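Long-range contacts in CheC-like superfamily protein (Shewanella oneidensis, PDB 3H2D), which probably acts in bacterial chemotaxis signalling as a CheX-type member of the CheC-like family of phosphatases: residues S57-F62 with H125-K130; K135-F140 with F148-F153. All blocks are in the same frame, centred on the assembly; numbering follows the deposited sequence. Where two conformers were deposited one is given.

Contact 1 of 2, residues S57-F62 with H125-K130; sequences SLSITF and HTISHK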
loop_
_atom_site.group_PDB
_atom_site.type_symbol
_atom_site.label_atom_id
_atom_site.label_comp_id
_atom_site.label_asym_id
_atom_site.label_seq_id
_atom_site.Cartn_x
_atom_site.Cartn_y
_atom_site.Cartn_z
ATOM N N SER B 57 6.557 -6.997 -0.271
ATOM C CA SER B 57 5.266 -6.385 -0.024
ATOM C C SER B 57 4.240 -7.445 0.311
ATOM O O SER B 57 4.307 -8.561 -0.197
ATOM C CB SER B 57 4.816 -5.611 -1.292
ATOM O OG SER B 57 4.932 -6.420 -2.489
ATOM N N LEU B 58 3.311 -7.083 1.199
ATOM C CA LEU B 58 2.150 -7.888 1.572
ATOM C C LEU B 58 0.881 -7.048 1.450
ATOM O O LEU B 58 0.872 -5.897 1.844
ATOM C CB LEU B 58 2.271 -8.310 3.025
ATOM C CG LEU B 58 1.047 -8.908 3.716
ATOM C CD1 LEU B 58 0.684 -10.254 3.064
ATOM C CD2 LEU B 58 1.349 -9.072 5.189
ATOM N N SER B 59 -0.161 -7.638 0.867
ATOM C CA SER B 59 -1.526 -7.063 0.863
ATOM C C SER B 59 -2.526 -8.103 1.364
ATOM O O SER B 59 -2.431 -9.279 1.036
ATOM C CB SER B 59 -1.963 -6.502 -0.503
ATOM O OG SER B 59 -2.026 -7.486 -1.507
ATOM N N ILE B 60 -3.469 -7.649 2.183
ATOM C CA ILE B 60 -4.567 -8.479 2.656
ATOM C C ILE B 60 -5.834 -7.716 2.268
ATOM O O ILE B 60 -6.077 -6.651 2.768
ATOM C CB ILE B 60 -4.538 -8.672 4.184
ATOM C CG1 ILE B 60 -3.177 -9.171 4.676
ATOM C CG2 ILE B 60 -5.623 -9.642 4.673
ATOM C CD1 ILE B 60 -3.051 -9.049 6.249
ATOM N N THR B 61 -6.659 -8.326 1.441
ATOM C CA THR B 61 -7.811 -7.655 0.846
ATOM C C THR B 61 -9.073 -8.365 1.285
ATOM O O THR B 61 -9.068 -9.594 1.311
ATOM C CB THR B 61 -7.671 -7.684 -0.688
ATOM O OG1 THR B 61 -6.487 -6.938 -1.066
ATOM C CG2 THR B 61 -8.929 -7.090 -1.401
ATOM N N PHE B 62 -10.102 -7.596 1.654
ATOM C CA PHE B 62 -11.385 -8.106 2.147
ATOM C C PHE B 62 -12.581 -7.494 1.401
ATOM O O PHE B 62 -12.595 -6.282 1.134
ATOM C CB PHE B 62 -11.613 -7.769 3.627
ATOM C CG PHE B 62 -10.548 -8.253 4.579
ATOM C CD1 PHE B 62 -9.459 -7.443 4.871
ATOM C CD2 PHE B 62 -10.652 -9.478 5.224
ATOM C CE1 PHE B 62 -8.477 -7.881 5.779
ATOM C CE2 PHE B 62 -9.687 -9.895 6.142
ATOM C CZ PHE B 62 -8.616 -9.080 6.419
ATOM N N HIS B 125 -11.695 -2.328 -5.539
ATOM C CA HIS B 125 -10.327 -2.036 -5.935
ATOM C C HIS B 125 -9.480 -3.293 -6.046
ATOM O O HIS B 125 -9.841 -4.353 -5.533
ATOM C CB HIS B 125 -9.680 -1.037 -4.966
ATOM C CG HIS B 125 -9.364 -1.612 -3.618
ATOM N ND1 HIS B 125 -10.201 -1.485 -2.535
ATOM C CD2 HIS B 125 -8.281 -2.315 -3.177
ATOM C CE1 HIS B 125 -9.638 -2.054 -1.474
ATOM N NE2 HIS B 125 -8.499 -2.611 -1.845
ATOM N N THR B 126 -8.356 -3.176 -6.759
ATOM C CA THR B 126 -7.411 -4.277 -6.895
ATOM C C THR B 126 -6.019 -3.754 -6.543
ATOM O O THR B 126 -5.774 -2.547 -6.559
ATOM C CB THR B 126 -7.399 -4.851 -8.321
ATOM O OG1 THR B 126 -7.021 -3.826 -9.240
ATOM C CG2 THR B 126 -8.757 -5.392 -8.734
ATOM N N ILE B 127 -5.130 -4.665 -6.185
ATOM C CA ILE B 127 -3.751 -4.338 -5.817
ATOM C C ILE B 127 -2.811 -5.073 -6.773
ATOM O O ILE B 127 -2.996 -6.266 -7.056
ATOM C CB ILE B 127 -3.409 -4.753 -4.341
ATOM C CG1 ILE B 127 -4.545 -4.370 -3.324
ATOM C CG2 ILE B 127 -2.031 -4.171 -3.914
ATOM C CD1 ILE B 127 -4.750 -2.902 -3.089
ATOM N N SER B 128 -1.802 -4.368 -7.272
ATOM C CA SER B 128 -0.777 -4.926 -8.102
ATOM C C SER B 128 0.574 -4.673 -7.419
ATOM O O SER B 128 0.928 -3.509 -7.147
ATOM C CB SER B 128 -0.819 -4.259 -9.457
ATOM O OG SER B 128 0.307 -4.634 -10.230
ATOM N N HIS B 129 1.296 -5.757 -7.143
ATOM C CA HIS B 129 2.654 -5.706 -6.540
ATOM C C HIS B 129 3.671 -5.595 -7.638
ATOM O O HIS B 129 3.642 -6.407 -8.575
ATOM C CB HIS B 129 2.924 -6.979 -5.752
ATOM C CG HIS B 129 2.054 -7.149 -4.558
ATOM N ND1 HIS B 129 2.562 -7.241 -3.284
ATOM C CD2 HIS B 129 0.708 -7.166 -4.438
ATOM C CE1 HIS B 129 1.561 -7.375 -2.432
ATOM N NE2 HIS B 129 0.424 -7.296 -3.101
ATOM N N LYS B 130 4.578 -4.628 -7.516
ATOM C CA LYS B 130 5.515 -4.307 -8.570
ATOM C C LYS B 130 6.941 -4.765 -8.327
ATOM O O LYS B 130 7.781 -4.539 -9.170
ATOM C CB LYS B 130 5.445 -2.803 -8.929
ATOM C CG LYS B 130 4.037 -2.357 -9.268
ATOM C CD LYS B 130 3.579 -2.946 -10.638
ATOM C CE LYS B 130 2.226 -2.368 -11.041
ATOM N NZ LYS B 130 1.632 -2.918 -12.297
#
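His-129 lays its imidazole along strand 54-62 so that two serines on one face of that strand meet the two ring nitrogens. ND1 lies 2.6 Å from Ser-57 OG, and NE2 lies 2.9 Å from Ser-59 OG; both are hydrogen bonds in which either partner could be the donor. The hydroxyls approach at the ring edge, near its plane, and the CE1 corner faces the backbone between them, 4.0 Å from Leu-58 C. Serines two apart on a strand point the same way, and the imidazole spans that spacing. Each serine holds OG between its backbone N and carbonyl carbon (chi1 49° at Ser-57, 63° at Ser-59), which turns each hydroxyl toward its imidazole nitrogen. Gripped at both ends, the buried ring is fixed in rotation.

Further along, the contact is plain van der Waals packing of Ile-127 carbons against hydroxyl oxygens. Ile-127 brings CG2 to 4.1 Å from Ser-59 OG, while the Ile-127 and Thr-61 side chains slide past each other in opposite directions. Thr-61 OG1 stands 3.9 Å from Ile-127 CG1 but is hydrogen-bonded to Ser-44 OG, which also bonds His-125 NE2.

The strand axes run antiparallel at 166° and approach no closer than 8.6 Å, so side chains rather than backbone bonds join them. Lys-130 reaches Asp-88 of the second subunit in a salt bridge. Lying over the sheet face that carries Ser-57, Ser-59 and Thr-61, residues 126-129 pair antiparallel with a strand of that subunit, so the sheet runs on across the interface, consistent with the continuous-sheet dimer known for CheX.

Contact 2 of 2, residues K135-F140 with F148-F153; sequences KIIMPF and FIEVCF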
loop_
_atom_site.group_PDB
_atom_site.type_symbol
_atom_site.label_atom_id
_atom_site.label_comp_id
_atom_site.label_asym_id
_atom_site.label_seq_id
_atom_site.Cartn_x
_atom_site.Cartn_y
_atom_site.Cartn_z
ATOM N N LYS B 135 5.123 -13.309 -7.493
ATOM C CA LYS B 135 3.947 -12.797 -6.792
ATOM C C LYS B 135 3.154 -14.033 -6.415
ATOM O O LYS B 135 2.801 -14.805 -7.288
ATOM C CB LYS B 135 3.098 -11.890 -7.707
ATOM C CG LYS B 135 3.696 -10.469 -7.989
ATOM C CD LYS B 135 4.685 -10.446 -9.120
ATOM C CE LYS B 135 5.371 -9.100 -9.302
ATOM N NZ LYS B 135 6.529 -9.220 -10.203
ATOM N N ILE B 136 2.893 -14.231 -5.131
ATOM C CA ILE B 136 2.124 -15.387 -4.657
ATOM C C ILE B 136 0.801 -14.887 -4.078
ATOM O O ILE B 136 0.791 -14.036 -3.204
ATOM C CB ILE B 136 2.852 -16.158 -3.545
ATOM C CG1 ILE B 136 4.259 -16.560 -3.954
ATOM C CG2 ILE B 136 2.043 -17.353 -3.109
ATOM C CD1 ILE B 136 5.065 -17.049 -2.746
ATOM N N ILE B 137 -0.309 -15.401 -4.587
ATOM C CA ILE B 137 -1.604 -14.984 -4.125
ATOM C C ILE B 137 -2.442 -16.193 -3.728
ATOM O O ILE B 137 -2.342 -17.270 -4.322
ATOM C CB ILE B 137 -2.347 -14.173 -5.198
ATOM C CG1 ILE B 137 -3.707 -13.718 -4.676
ATOM C CG2 ILE B 137 -2.533 -14.965 -6.461
ATOM C CD1 ILE B 137 -4.258 -12.479 -5.422
HETATM N N MSE B 138 -3.280 -16.006 -2.723
HETATM C CA MSE B 138 -4.201 -17.053 -2.344
HETATM C C MSE B 138 -5.504 -16.471 -1.877
HETATM O O MSE B 138 -5.518 -15.504 -1.127
HETATM C CB MSE B 138 -3.619 -17.924 -1.249
HETATM C CG MSE B 138 -3.529 -17.294 0.107
HETATM SE SE MSE B 138 -2.749 -18.674 1.275
HETATM C CE MSE B 138 -4.357 -19.625 1.785
ATOM N N PRO B 139 -6.601 -17.067 -2.331
ATOM C CA PRO B 139 -7.938 -16.676 -1.879
ATOM C C PRO B 139 -8.324 -17.362 -0.563
ATOM O O PRO B 139 -7.767 -18.437 -0.232
ATOM C CB PRO B 139 -8.821 -17.136 -3.038
ATOM C CG PRO B 139 -8.162 -18.382 -3.460
ATOM C CD PRO B 139 -6.674 -18.133 -3.347
ATOM N N PHE B 140 -9.258 -16.742 0.152
ATOM C CA PHE B 140 -9.956 -17.324 1.311
ATOM C C PHE B 140 -11.468 -17.103 1.169
ATOM O O PHE B 140 -11.911 -15.979 0.853
ATOM C CB PHE B 140 -9.525 -16.642 2.617
ATOM C CG PHE B 140 -8.097 -16.787 2.927
ATOM C CD1 PHE B 140 -7.167 -15.974 2.312
ATOM C CD2 PHE B 140 -7.667 -17.714 3.849
ATOM C CE1 PHE B 140 -5.822 -16.084 2.616
ATOM C CE2 PHE B 140 -6.323 -17.828 4.155
ATOM C CZ PHE B 140 -5.408 -17.039 3.530
ATOM N N PHE B 148 -8.195 -12.105 0.196
ATOM C CA PHE B 148 -6.978 -12.522 -0.509
ATOM C C PHE B 148 -5.755 -12.028 0.235
ATOM O O PHE B 148 -5.742 -10.894 0.726
ATOM C CB PHE B 148 -6.902 -11.905 -1.921
ATOM C CG PHE B 148 -8.069 -12.197 -2.784
ATOM C CD1 PHE B 148 -9.131 -11.353 -2.807
ATOM C CD2 PHE B 148 -8.079 -13.311 -3.604
ATOM C CE1 PHE B 148 -10.198 -11.601 -3.641
ATOM C CE2 PHE B 148 -9.132 -13.566 -4.427
ATOM C CZ PHE B 148 -10.195 -12.723 -4.445
ATOM N N ILE B 149 -4.734 -12.884 0.318
ATOM C CA ILE B 149 -3.409 -12.455 0.697
ATOM C C ILE B 149 -2.553 -12.526 -0.546
ATOM O O ILE B 149 -2.642 -13.474 -1.304
ATOM C CB ILE B 149 -2.725 -13.356 1.770
ATOM C CG1 ILE B 149 -3.320 -13.166 3.130
ATOM C CG2 ILE B 149 -1.232 -13.028 1.863
ATOM C CD1 ILE B 149 -2.861 -14.278 4.146
ATOM N N GLU B 150 -1.769 -11.485 -0.776
ATOM C CA GLU B 150 -0.729 -11.504 -1.769
ATOM C C GLU B 150 0.614 -11.082 -1.150
ATOM O O GLU B 150 0.687 -10.066 -0.446
ATOM C CB GLU B 150 -1.095 -10.616 -2.961
ATOM C CG GLU B 150 -0.080 -10.685 -4.103
ATOM C CD GLU B 150 -0.475 -9.977 -5.405
ATOM O OE1 GLU B 150 -1.627 -9.485 -5.534
ATOM O OE2 GLU B 150 0.408 -9.923 -6.309
ATOM N N VAL B 151 1.666 -11.855 -1.423
ATOM C CA VAL B 151 3.023 -11.459 -1.039
ATOM C C VAL B 151 3.945 -11.427 -2.265
ATOM O O VAL B 151 3.746 -12.162 -3.240
ATOM C CB VAL B 151 3.600 -12.373 0.093
ATOM C CG1 VAL B 151 4.206 -13.651 -0.476
ATOM C CG2 VAL B 151 4.650 -11.628 0.883
ATOM N N CYS B 152 4.953 -10.570 -2.225
ATOM C CA CYS B 152 5.950 -10.496 -3.310
ATOM C C CYS B 152 7.267 -10.148 -2.683
ATOM O O CYS B 152 7.304 -9.290 -1.822
ATOM C CB CYS B 152 5.567 -9.426 -4.301
ATOM S SG CYS B 152 6.563 -9.450 -5.806
ATOM N N PHE B 153 8.342 -10.830 -3.073
ATOM C CA PHE B 153 9.687 -10.503 -2.555
ATOM C C PHE B 153 10.656 -10.466 -3.706
ATOM O O PHE B 153 10.537 -11.288 -4.618
ATOM C CB PHE B 153 10.171 -11.560 -1.588
ATOM C CG PHE B 153 9.534 -11.493 -0.241
ATOM C CD1 PHE B 153 9.887 -10.490 0.664
ATOM C CD2 PHE B 153 8.599 -12.447 0.144
ATOM C CE1 PHE B 153 9.297 -10.428 1.918
ATOM C CE2 PHE B 153 8.011 -12.396 1.401
ATOM C CZ PHE B 153 8.365 -11.379 2.286
#
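A beta hairpin, strands 135-142 and 145-153, supplies two adjacent strands of the six-stranded antiparallel sheet, between 27-33 and 54-62, and this contact is its paired body. Ile-136 and Val-151 form one hydrogen-bonded pair, with Ile-136 N donating to Val-151 O at 2.9 Å. Met-138, a selenomethionine, and Ile-149 form the next, where Ile-149 N reaches Met-138 O at 3.1 Å. Between the two, Ile-137 faces Glu-150 as a non-hydrogen-bonded pair, with the CA of Glu-150 3.3 Å from Ile-136 O in a CA-H...O contact.

One face is apolar. The Ile-136 and Val-151 side chains lie side by side, pointing the same way, while Phe-140 CE1 meets Ile-149 CD1 at 3.8 Å, the two side chains crossing at a slant. Helix 8-21 covers this end through Leu-11 and Leu-14.

The other face is mixed. Phe-148 sets CE2 3.8 Å from Pro-139 CB. Glu-150, extended with CG anti to its backbone N (chi1 -175°), slants across both Ile-137 and Lys-135, with OE1 toward Ile-137 CD1 and OE2 3.6 Å from Lys-135 CB. The Lys-135 chain bends at chi2 and runs past Cys-152, with CE 3.7 Å from SG; its NZ binds the carbonyls of Ala-131 and Gly-133. Glu-150 therefore meets the aliphatic part of this lysine, and its carboxylate instead pairs through OE1 with Lys-34, a salt bridge that would favour the ionised form of this buried acid.

How the contacts relate
Following the chain, strand 54-62 supplies the first half of contact 1, and two helices and strand 113-122 intervene before residues 125-130 return to close that long loop. Only then does contact 2 open, closing a short hairpin between 135-140 and 148-153; the two are in series, neither enclosing nor crossing the other. Space brings them together. Strands 54-62 and 145-153 are sheet neighbours, joined by probable hydrogen bonds such as Thr-61 N to Phe-148 O at 2.8 Å, and His-129 packs on Glu-150. Contact 2 thus pairs two neighbouring strands within the sheet, whereas contact 1 fastens to one face of it the strand that pairs with the second subunit.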